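Local coordinates for protein restriction endonuclease R.BpuJI (Bacillus pumilus, PDB 5HNF) that probably cuts DNA as a restriction endonuclease, this chain being its N-terminal DNA-binding part, crystallised with chemically modified DNA, at residues 38-43 with 88-93. Numbering follows the deposited sequence. Where two conformers were deposited one is given.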
ATOM      1  N   ASP A  38      21.520  -7.157 -10.231  1.00 18.68           N
ATOM      2  CA  ASP A  38      22.890  -7.636 -10.308  1.00 22.26           C
ATOM      3  C   ASP A  38      23.050  -9.078  -9.832  1.00 24.11           C
ATOM      4  O   ASP A  38      23.707  -9.884 -10.487  1.00 26.92           O
ATOM      5  CB  ASP A  38      23.820  -6.735  -9.499  1.00 21.15           C
ATOM      6  CG  ASP A  38      24.176  -5.428 -10.218  1.00 27.65           C
ATOM      7  OD1 ASP A  38      23.835  -5.226 -11.411  1.00 26.39           O
ATOM      8  OD2 ASP A  38      24.831  -4.591  -9.569  1.00 29.10           O
ATOM      9  N   ILE A  39      22.466  -9.407  -8.683  1.00 20.14           N
ATOM     10  CA  ILE A  39      22.724 -10.716  -8.063  1.00 20.18           C
ATOM     11  C   ILE A  39      21.716 -11.785  -8.488  1.00 22.13           C
ATOM     12  O   ILE A  39      21.984 -12.967  -8.329  1.00 25.58           O
ATOM     13  CB  ILE A  39      22.737 -10.617  -6.513  1.00 21.90           C
ATOM     14  CG1 ILE A  39      21.337 -10.390  -5.950  1.00 20.52           C
ATOM     15  CG2 ILE A  39      23.693  -9.515  -6.060  1.00 26.34           C
ATOM     16  CD1 ILE A  39      21.328 -10.256  -4.452  1.00 22.21           C
ATOM     17  N   CYS A  40      20.568 -11.374  -9.027  1.00 22.67           N
ATOM     18  CA  CYS A  40      19.557 -12.320  -9.527  1.00 27.66           C
ATOM     19  C   CYS A  40      19.663 -12.537 -11.038  1.00 31.73           C
ATOM     20  O   CYS A  40      19.981 -11.599 -11.767  1.00 33.46           O
ATOM     21  CB  CYS A  40      18.140 -11.828  -9.190  1.00 23.69           C
ATOM     22  SG  CYS A  40      17.810 -11.571  -7.441  1.00 23.18           S
ATOM     23  N   PRO A  41      19.333 -13.754 -11.521  1.00 31.27           N
ATOM     24  CA  PRO A  41      18.777 -14.889 -10.769  1.00 30.82           C
ATOM     25  C   PRO A  41      19.820 -15.664  -9.963  1.00 29.42           C
ATOM     26  O   PRO A  41      20.945 -15.848 -10.419  1.00 27.33           O
ATOM     27  CB  PRO A  41      18.179 -15.790 -11.865  1.00 36.87           C
ATOM     28  CG  PRO A  41      18.217 -14.992 -13.128  1.00 40.94           C
ATOM     29  CD  PRO A  41      19.348 -14.025 -12.966  1.00 39.09           C
ATOM     30  N   CYS A  42      19.426 -16.114  -8.778  1.00 29.36           N
ATOM     31  CA  CYS A  42      20.304 -16.874  -7.891  1.00 29.69           C
ATOM     32  C   CYS A  42      19.495 -17.659  -6.859  1.00 24.37           C
ATOM     33  O   CYS A  42      18.311 -17.371  -6.640  1.00 25.61           O
ATOM     34  CB  CYS A  42      21.283 -15.940  -7.183  1.00 29.85           C
ATOM     35  SG  CYS A  42      20.494 -14.763  -6.061  1.00 25.36           S
ATOM     36  N   ASP A  43      20.111 -18.644  -6.197  1.00 27.78           N
ATOM     37  CA  ASP A  43      19.343 -19.374  -5.194  1.00 23.22           C
ATOM     38  C   ASP A  43      19.137 -18.520  -3.937  1.00 27.20           C
ATOM     39  O   ASP A  43      19.755 -17.467  -3.774  1.00 27.93           O
ATOM     40  CB  ASP A  43      19.981 -20.734  -4.850  1.00 30.34           C
ATOM     41  CG  ASP A  43      21.368 -20.626  -4.229  1.00 37.90           C
ATOM     42  OD1 ASP A  43      21.712 -19.608  -3.605  1.00 30.24           O
ATOM     43  OD2 ASP A  43      22.125 -21.609  -4.338  1.00 45.15           O
ATOM     44  N   GLU A  88      12.780 -22.397  -6.491  1.00 47.65           N
ATOM     45  CA  GLU A  88      13.941 -22.239  -5.613  0.58 49.17           C
ATOM     46  C   GLU A  88      14.825 -21.047  -5.983  1.00 48.65           C
ATOM     47  O   GLU A  88      15.697 -20.645  -5.207  1.00 52.74           O
ATOM     48  CB  GLU A  88      14.781 -23.521  -5.597  0.58 51.47           C
ATOM     49  CG  GLU A  88      14.023 -24.765  -5.154  0.58 53.90           C
ATOM     50  CD  GLU A  88      13.878 -24.858  -3.651  0.58 53.92           C
ATOM     51  OE1 GLU A  88      13.203 -23.993  -3.055  0.58 55.24           O
ATOM     52  OE2 GLU A  88      14.444 -25.803  -3.064  0.58 54.82           O
ATOM     53  N   VAL A  89      14.571 -20.441  -7.143  1.00 37.29           N
ATOM     54  CA  VAL A  89      15.360 -19.297  -7.601  1.00 28.56           C
ATOM     55  C   VAL A  89      14.678 -17.949  -7.282  1.00 26.86           C
ATOM     56  O   VAL A  89      13.457 -17.851  -7.321  1.00 25.58           O
ATOM     57  CB  VAL A  89      15.617 -19.389  -9.118  1.00 25.40           C
ATOM     58  CG1 VAL A  89      16.534 -18.271  -9.588  1.00 30.49           C
ATOM     59  CG2 VAL A  89      16.221 -20.733  -9.467  1.00 28.03           C
ATOM     60  N   ILE A  90      15.473 -16.925  -6.968  1.00 23.86           N
ATOM     61  CA  ILE A  90      14.968 -15.563  -6.811  1.00 21.66           C
ATOM     62  C   ILE A  90      15.216 -14.749  -8.075  1.00 22.94           C
ATOM     63  O   ILE A  90      16.333 -14.703  -8.576  1.00 25.06           O
ATOM     64  CB  ILE A  90      15.627 -14.843  -5.605  1.00 23.75           C
ATOM     65  CG1 ILE A  90      15.521 -15.698  -4.337  1.00 22.04           C
ATOM     66  CG2 ILE A  90      15.033 -13.442  -5.421  1.00 22.04           C
ATOM     67  CD1 ILE A  90      14.077 -15.972  -3.893  1.00 23.19           C
ATOM     68  N   PHE A  91      14.163 -14.101  -8.578  1.00 21.91           N
ATOM     69  CA  PHE A  91      14.219 -13.292  -9.796  1.00 20.42           C
ATOM     70  C   PHE A  91      13.827 -11.840  -9.513  1.00 17.64           C
ATOM     71  O   PHE A  91      13.024 -11.573  -8.612  1.00 18.98           O
ATOM     72  CB  PHE A  91      13.249 -13.839 -10.847  1.00 23.53           C
ATOM     73  CG  PHE A  91      13.542 -15.239 -11.291  1.00 27.61           C
ATOM     74  CD1 PHE A  91      14.356 -15.467 -12.387  1.00 30.09           C
ATOM     75  CD2 PHE A  91      12.983 -16.318 -10.630  1.00 28.62           C
ATOM     76  CE1 PHE A  91      14.616 -16.754 -12.804  1.00 27.57           C
ATOM     77  CE2 PHE A  91      13.237 -17.602 -11.040  1.00 32.89           C
ATOM     78  CZ  PHE A  91      14.057 -17.815 -12.133  1.00 30.54           C
ATOM     79  N   PRO A  92      14.361 -10.901 -10.303  1.00 18.27           N
ATOM     80  CA  PRO A  92      13.824  -9.538 -10.335  1.00 17.62           C
ATOM     81  C   PRO A  92      12.375  -9.572 -10.801  1.00 17.24           C
ATOM     82  O   PRO A  92      12.038 -10.322 -11.734  1.00 17.68           O
ATOM     83  CB  PRO A  92      14.703  -8.819 -11.378  1.00 21.85           C
ATOM     84  CG  PRO A  92      15.828  -9.720 -11.627  1.00 22.74           C
ATOM     85  CD  PRO A  92      15.349 -11.115 -11.373  1.00 20.62           C
ATOM     86  N   SER A  93      11.531  -8.758 -10.181  1.00 16.36           N
ATOM     87  CA  SER A  93      10.122  -8.694 -10.568  1.00 14.72           C
ATOM     88  C   SER A  93       9.950  -7.862 -11.846  1.00 15.90           C
ATOM     89  O   SER A  93      10.860  -7.131 -12.243  1.00 16.07           O
ATOM     90  CB  SER A  93       9.290  -8.083  -9.440  1.00 17.59           C
ATOM     91  OG  SER A  93       9.584  -6.696  -9.307  1.00 14.73           O
TER
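C42 and I90 form an antiparallel hydrogen-bonded pair. It joins the short, weakly bonded edge strand at C42 to strand 89-92, the middle strand of a small three-stranded antiparallel sheet in the DNA-binding domain. I90 N donates to C42 O at 2.9 Å, almost straight (178°). The return bond, C42 N to I90 O, is weak at 3.4 Å. I90 O also receives a CA-H contact from P41 CA at 3.3 Å. The peptide between C40 and P41 is cis, which keeps their CA atoms close together, and C40 CB also lies 3.5 Å from I90 O.

The tight, buried side faces helix 44-59. There C40 SG meets I90 CG2 at 3.9 Å. F47 of that helix touches C40, C42 and I90. C40 CB also lies 3.6 Å from P92 CD.

The other side is more open to solvent, though its contacts are just as close. P41 CB reaches the F91 ring obliquely, while V89 CG1 sits over one face, offset toward the rim. Y84 on strand 83-86 also meets this ring. With an alanine at F91, the P41 ring and V89 CG1 would probably lose their shared aromatic neighbour, and Y84 its ring partner. V89 CG1 stands anti to the backbone N (chi1 -175°), which brings it 3.7 Å from P41 CB.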